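PDB 2JEN: endo-beta-1,4-glucanase from Bacillus licheniformis, which hydrolyses beta-1,4-glucosidic linkages in the backbone of the plant cell wall polysaccharide xyloglucan, as an endo-acting glycoside hydrolase of family 12. Local coordinates for residues Ile158-Thr163 with Gln209-Asn214; Val172-Ile177 with Ser181-Lys186. The protein carries 1 engineered substitution. All blocks are in the same frame, centred on the assembly; numbering follows the deposited sequence. Where two conformers were deposited one is given.

Contact 1: residues Ile158-Thr163 with Gln209-Asn214; sequences IWLNNT and QSANLN. With GLC (alpha-D-glucopyranose), chain C.
Asn214 OD1, next in the chain to the Leu213 that meets Ile158, is gripped by two backbone N-H groups, of Ile118 and of Arg216 in helix 215-225, which it N-caps, while Asn214 ND2 binds Asn117 OD1. Both ends of the amide are thus used. This fixes the end of strand 210-214 just beyond the apolar contact.

The contact itself has no hydrogen bond across it. The methyl ends of Ile158 and Leu213 meet end on, with Ile158 CG2 3.9 Å from Leu213 CD1. In Ile158, CG2 lies anti to the backbone N (chi1 -52° for CG1), which turns this methyl to Leu213 CD1. Leu160 meets the methyl of Ala211 with both of its branches. Its CD1 and CD2 straddle that methyl at the same distance, each 4.0 Å from Ala211 CB.

At Leu160 the strand bends sharply. Leu160 and Asn161 both face Ala134 on the neighbouring strand, which is a classic beta bulge. Beyond the bend, Thr163 OG1 donates to Asn161 OD1 over 2.7 Å. The hydroxyl approaches level with the amide and uses a lone pair of OD1.

Between Ile158 and Leu160, Trp159 takes no part in the apolar contact and meets the bound glycan instead. Its CH2 lies 3.6 Å from O2 of GLC, a sugar also hydrogen-bonded by Glu243 OE1 and Gly166 O. That oxygen faces the rim of the indole, almost coplanar with it. One strand thus lines the glycan pocket with Trp159 and packs against the opposing sheet with its neighbours. This is the layout of the two-sheet beta-jelly roll of family 12 glycoside hydrolases.

Contact 2: residues Val172-Ile177 with Ser181-Lys186; sequences VETVSI and SWKVYK
Val175 and Val184 are set nearly perpendicular on one face of the antiparallel beta hairpin 170-192. Val175 CG2 meets Val184 CG2 at 3.6 Å. With Val175 CG1 anti to the carbonyl carbon (chi1 -55°), CG2 falls between the backbone N and the carbonyl carbon, and it is this methyl that comes closer to Val184. Tyr221 of helix 215-225 packs on both valines.

On the other face, Thr174 and Lys183 run alongside each other, with Thr174 OG1 3.7 Å from Lys183 CG. The hydroxyl itself is hydrogen-bonded to Tyr171 OH.

Val175 and Trp182 form a hydrogen-bonded pair: Val175 N to Trp182 O is 2.9 Å and Trp182 N to Val175 O is 2.8 Å. Val172 N also donates to Val184 O, at 2.8 Å.

Trp182 adds a side-chain bond. Its NE1 donates to Ile177 O over 3.0 Å, nearly straight at 170°. The oxygen lies 5° out of the indole plane, so the N-H meets it edge-on; the bond ties the ring to the neighbouring strand. Ile177 CB packs against Trp182 CD1, next to that nitrogen.

Near the turn, a single water joins the two hydroxyls, 2.7 Å from Ser176 OG and 2.8 Å from Ser181 OG.

Contact 2 is nested in the chain between the segments of contact 1. Contact 1 is a buried meeting of two sheets, and the closest approaches between its two segments are all methyl to methyl. Contact 2 lies farther from the centre, within one sheet, and is held mainly by backbone hydrogen bonds. It has exposed residues such as Thr174 and Ser176. Strands 154-163 and 180-192 belong to that same sheet. Trp182 joins the contacts. Its NE1 edge serves the hairpin, while its six-membered ring enters the apolar layer of contact 1. There Trp182 CZ3 lies 3.4 Å from Ile158 CG2, and Trp182 CZ2 lies 4.0 Å from Leu213 CD2. Leu160 packs on the same ring.

Contact 1: residues Ile158-Thr163 with Gln209-Asn214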
loop_
_atom_site.group_PDB
_atom_site.type_symbol
_atom_site.label_atom_id
_atom_site.label_comp_id
_atom_site.label_asym_id
_atom_site.label_seq_id
_atom_site.Cartn_x
_atom_site.Cartn_y
_atom_site.Cartn_z
ATOM N N ILE A 158 9.508 32.627 5.390
ATOM C CA ILE A 158 9.485 32.902 6.820
ATOM C C ILE A 158 9.461 31.571 7.520
ATOM O O ILE A 158 8.409 30.906 7.561
ATOM C CB ILE A 158 8.325 33.825 7.232
ATOM C CG1 ILE A 158 8.279 35.106 6.392
ATOM C CG2 ILE A 158 8.414 34.114 8.745
ATOM C CD1 ILE A 158 7.116 36.001 6.643
ATOM N N TRP A 159 10.593 31.162 8.054
ATOM C CA TRP A 159 10.754 29.850 8.655
ATOM C C TRP A 159 10.441 29.894 10.151
ATOM O O TRP A 159 11.122 30.578 10.928
ATOM C CB TRP A 159 12.165 29.274 8.492
ATOM C CG TRP A 159 12.691 29.102 7.100
ATOM C CD1 TRP A 159 12.378 29.804 5.967
ATOM C CD2 TRP A 159 13.728 28.195 6.738
ATOM N NE1 TRP A 159 13.137 29.347 4.909
ATOM C CE2 TRP A 159 13.979 28.367 5.368
ATOM C CE3 TRP A 159 14.462 27.258 7.441
ATOM C CZ2 TRP A 159 14.944 27.627 4.684
ATOM C CZ3 TRP A 159 15.424 26.508 6.748
ATOM C CH2 TRP A 159 15.653 26.726 5.385
ATOM N N LEU A 160 9.410 29.162 10.550
ATOM C CA LEU A 160 9.048 28.989 11.946
ATOM C C LEU A 160 9.746 27.804 12.569
ATOM O O LEU A 160 9.822 27.708 13.792
ATOM C CB LEU A 160 7.545 28.853 12.079
ATOM C CG LEU A 160 6.698 30.010 11.582
ATOM C CD1 LEU A 160 5.206 29.779 11.863
ATOM C CD2 LEU A 160 7.157 31.387 12.108
ATOM N N ASN A 161 10.250 26.893 11.731
ATOM C CA ASN A 161 11.013 25.754 12.196
ATOM C C ASN A 161 12.164 25.558 11.242
ATOM O O ASN A 161 11.969 25.580 10.027
ATOM C CB ASN A 161 10.133 24.484 12.214
ATOM C CG ASN A 161 10.881 23.227 12.678
ATOM O OD1 ASN A 161 11.828 22.795 12.021
ATOM N ND2 ASN A 161 10.450 22.651 13.802
ATOM N N ASN A 162 13.372 25.358 11.789
ATOM C CA ASN A 162 14.521 24.896 11.020
ATOM C C ASN A 162 15.048 23.674 11.731
ATOM O O ASN A 162 15.479 23.779 12.903
ATOM C CB ASN A 162 15.629 25.978 10.938
ATOM C CG ASN A 162 16.776 25.570 10.093
ATOM O OD1 ASN A 162 16.741 24.511 9.454
ATOM N ND2 ASN A 162 17.862 26.360 10.128
ATOM N N THR A 163 15.017 22.507 11.081
ATOM C CA THR A 163 15.558 21.295 11.649
ATOM C C THR A 163 16.637 20.754 10.736
ATOM O O THR A 163 16.383 20.085 9.736
ATOM C CB THR A 163 14.451 20.264 11.921
ATOM O OG1 THR A 163 13.522 20.831 12.866
ATOM C CG2 THR A 163 15.043 18.972 12.508
ATOM N N GLN A 209 5.909 26.944 17.379
ATOM C CA GLN A 209 4.741 26.234 16.857
ATOM C C GLN A 209 3.565 27.099 16.524
ATOM O O GLN A 209 2.542 26.600 16.070
ATOM C CB GLN A 209 4.323 25.122 17.838
ATOM C CG GLN A 209 5.310 23.983 17.924
ATOM C CD GLN A 209 4.840 22.784 18.721
ATOM O OE1 GLN A 209 5.164 21.641 18.385
ATOM N NE2 GLN A 209 4.171 23.037 19.825
ATOM N N SER A 210 3.642 28.412 16.760
ATOM C CA SER A 210 2.551 29.271 16.401
ATOM C C SER A 210 3.063 30.675 16.113
ATOM O O SER A 210 4.075 31.106 16.706
ATOM C CB SER A 210 1.479 29.285 17.472
ATOM O OG SER A 210 1.981 29.950 18.589
ATOM N N ALA A 211 2.392 31.370 15.216
ATOM C CA ALA A 211 2.730 32.757 14.927
ATOM C C ALA A 211 1.551 33.471 14.343
ATOM O O ALA A 211 0.702 32.908 13.683
ATOM C CB ALA A 211 3.906 32.855 13.981
ATOM N N ASN A 212 1.493 34.757 14.637
ATOM C CA ASN A 212 0.548 35.676 14.082
ATOM C C ASN A 212 1.379 36.783 13.464
ATOM O O ASN A 212 2.004 37.549 14.190
ATOM C CB ASN A 212 -0.317 36.210 15.226
ATOM C CG ASN A 212 -1.592 36.777 14.746
ATOM O OD1 ASN A 212 -1.614 37.633 13.874
ATOM N ND2 ASN A 212 -2.689 36.297 15.309
ATOM N N LEU A 213 1.429 36.827 12.142
ATOM C CA LEU A 213 2.314 37.732 11.409
ATOM C C LEU A 213 1.562 38.596 10.429
ATOM O O LEU A 213 0.472 38.253 9.975
ATOM C CB LEU A 213 3.363 36.941 10.646
ATOM C CG LEU A 213 4.226 35.986 11.452
ATOM C CD1 LEU A 213 5.097 35.143 10.528
ATOM C CD2 LEU A 213 5.083 36.680 12.508
ATOM N N ASN A 214 2.117 39.757 10.120
ATOM C CA ASN A 214 1.625 40.588 9.044
ATOM C C ASN A 214 2.711 40.634 7.984
ATOM O O ASN A 214 3.819 41.138 8.229
ATOM C CB ASN A 214 1.341 42.003 9.545
ATOM C CG ASN A 214 0.719 42.882 8.509
ATOM O OD1 ASN A 214 0.627 42.567 7.327
ATOM N ND2 ASN A 214 0.311 44.088 8.948
HETATM C C1 GLC C . 17.770 25.686 -0.092
HETATM C C2 GLC C . 16.768 26.352 0.821
HETATM C C3 GLC C . 15.359 26.212 0.299
HETATM C C4 GLC C . 15.249 26.573 -1.184
HETATM C C5 GLC C . 16.380 25.873 -1.956
HETATM C C6 GLC C . 16.383 26.315 -3.417
HETATM O O2 GLC C . 16.831 25.742 2.092
HETATM O O3 GLC C . 14.523 27.064 1.039
HETATM O O4 GLC C . 13.953 26.224 -1.673
HETATM O O5 GLC C . 17.623 26.233 -1.400
HETATM O O6 GLC C . 17.204 25.421 -4.170
#

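Contact 2: residues Val172-Ile177 with Ser181-Lys186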
loop_
_atom_site.group_PDB
_atom_site.type_symbol
_atom_site.label_atom_id
_atom_site.label_comp_id
_atom_site.label_asym_id
_atom_site.label_seq_id
_atom_site.Cartn_x
_atom_site.Cartn_y
_atom_site.Cartn_z
ATOM N N VAL A 172 22.601 38.058 6.105
ATOM C CA VAL A 172 22.655 39.504 6.133
ATOM C C VAL A 172 22.831 40.017 7.563
ATOM O O VAL A 172 23.856 40.648 7.908
ATOM C CB VAL A 172 21.387 40.118 5.509
ATOM C CG1 VAL A 172 21.501 41.649 5.513
ATOM C CG2 VAL A 172 21.166 39.584 4.078
ATOM N N GLU A 173 21.836 39.770 8.390
ATOM C CA GLU A 173 21.720 40.288 9.736
ATOM C C GLU A 173 20.543 39.645 10.442
ATOM O O GLU A 173 19.715 38.983 9.812
ATOM C CB GLU A 173 21.521 41.805 9.712
ATOM C CG GLU A 173 20.207 42.257 9.145
ATOM C CD GLU A 173 20.170 43.717 8.711
ATOM O OE1 GLU A 173 21.202 44.401 8.831
ATOM O OE2 GLU A 173 19.108 44.188 8.227
ATOM N N THR A 174 20.473 39.844 11.757
ATOM C CA THR A 174 19.348 39.450 12.583
ATOM C C THR A 174 18.505 40.661 12.878
ATOM O O THR A 174 19.030 41.736 13.220
ATOM C CB THR A 174 19.814 38.728 13.816
ATOM O OG1 THR A 174 20.520 37.550 13.411
ATOM C CG2 THR A 174 18.669 38.332 14.738
ATOM N N VAL A 175 17.193 40.521 12.704
ATOM C CA VAL A 175 16.242 41.615 12.858
ATOM C C VAL A 175 15.080 41.221 13.732
ATOM O O VAL A 175 14.731 40.034 13.821
ATOM C CB VAL A 175 15.670 42.092 11.493
ATOM C CG1 VAL A 175 16.777 42.440 10.584
ATOM C CG2 VAL A 175 14.793 40.977 10.835
ATOM N N SER A 176 14.498 42.195 14.405
ATOM C CA SER A 176 13.226 41.989 15.138
ATOM C C SER A 176 12.100 42.566 14.300
ATOM O O SER A 176 12.077 43.757 14.024
ATOM C CB SER A 176 13.297 42.667 16.508
ATOM O OG SER A 176 12.123 42.469 17.280
ATOM N N ILE A 177 11.175 41.689 13.863
ATOM C CA ILE A 177 9.999 42.096 13.109
ATOM C C ILE A 177 8.816 41.354 13.668
ATOM O O ILE A 177 8.862 40.111 13.855
ATOM C CB ILE A 177 10.150 41.753 11.606
ATOM C CG1 ILE A 177 11.320 42.497 10.960
ATOM C CG2 ILE A 177 8.841 42.050 10.850
ATOM C CD1 ILE A 177 11.591 42.101 9.499
ATOM N N SER A 181 12.438 37.491 16.503
ATOM C CA SER A 181 13.774 37.690 15.923
ATOM C C SER A 181 14.026 36.723 14.778
ATOM O O SER A 181 13.788 35.521 14.916
ATOM C CB SER A 181 14.847 37.496 16.969
ATOM O OG SER A 181 14.679 38.519 17.957
ATOM N N TRP A 182 14.605 37.235 13.694
ATOM C CA TRP A 182 14.795 36.509 12.440
ATOM C C TRP A 182 16.204 36.717 11.929
ATOM O O TRP A 182 16.684 37.851 11.836
ATOM C CB TRP A 182 13.851 37.047 11.364
ATOM C CG TRP A 182 12.408 37.154 11.782
ATOM C CD1 TRP A 182 11.809 38.257 12.243
ATOM C CD2 TRP A 182 11.425 36.123 11.793
ATOM N NE1 TRP A 182 10.511 38.009 12.561
ATOM C CE2 TRP A 182 10.239 36.697 12.276
ATOM C CE3 TRP A 182 11.428 34.765 11.423
ATOM C CZ2 TRP A 182 9.064 35.949 12.451
ATOM C CZ3 TRP A 182 10.279 34.034 11.596
ATOM C CH2 TRP A 182 9.100 34.619 12.066
ATOM N N LYS A 183 16.851 35.635 11.519
ATOM C CA LYS A 183 18.078 35.732 10.719
ATOM C C LYS A 183 17.663 35.920 9.261
ATOM O O LYS A 183 16.871 35.145 8.738
ATOM C CB LYS A 183 18.916 34.466 10.871
ATOM C CG LYS A 183 19.337 34.212 12.290
ATOM C CD LYS A 183 19.979 32.833 12.429
ATOM C CE LYS A 183 18.876 31.669 12.430
ATOM N NZ LYS A 183 19.448 30.302 12.761
ATOM N N VAL A 184 18.170 36.948 8.613
ATOM C CA VAL A 184 17.790 37.340 7.267
ATOM C C VAL A 184 18.854 36.894 6.277
ATOM O O VAL A 184 20.047 37.088 6.530
ATOM C CB VAL A 184 17.615 38.864 7.142
ATOM C CG1 VAL A 184 17.265 39.282 5.722
ATOM C CG2 VAL A 184 16.646 39.397 8.187
ATOM N N TYR A 185 18.432 36.267 5.190
ATOM C CA TYR A 185 19.277 35.805 4.106
ATOM C C TYR A 185 18.783 36.327 2.773
ATOM O O TYR A 185 17.565 36.507 2.562
ATOM C CB TYR A 185 19.285 34.283 4.046
ATOM C CG TYR A 185 19.843 33.655 5.295
ATOM C CD1 TYR A 185 19.087 33.561 6.448
ATOM C CD2 TYR A 185 21.117 33.086 5.308
ATOM C CE1 TYR A 185 19.595 32.979 7.597
ATOM C CE2 TYR A 185 21.623 32.492 6.475
ATOM C CZ TYR A 185 20.857 32.470 7.589
ATOM O OH TYR A 185 21.351 31.866 8.759
ATOM N N LYS A 186 19.705 36.551 1.844
ATOM C CA LYS A 186 19.381 37.051 0.504
ATOM C C LYS A 186 20.132 36.221 -0.528
ATOM O O LYS A 186 21.350 36.107 -0.472
ATOM C CB LYS A 186 19.742 38.535 0.381
ATOM C CG LYS A 186 19.446 39.130 -0.990
ATOM C CD LYS A 186 19.804 40.605 -1.033
ATOM C CE LYS A 186 19.377 41.316 -2.303
ATOM N NZ LYS A 186 20.008 40.806 -3.558
HETATM O O HOH W 1 12.578 40.203 18.604
#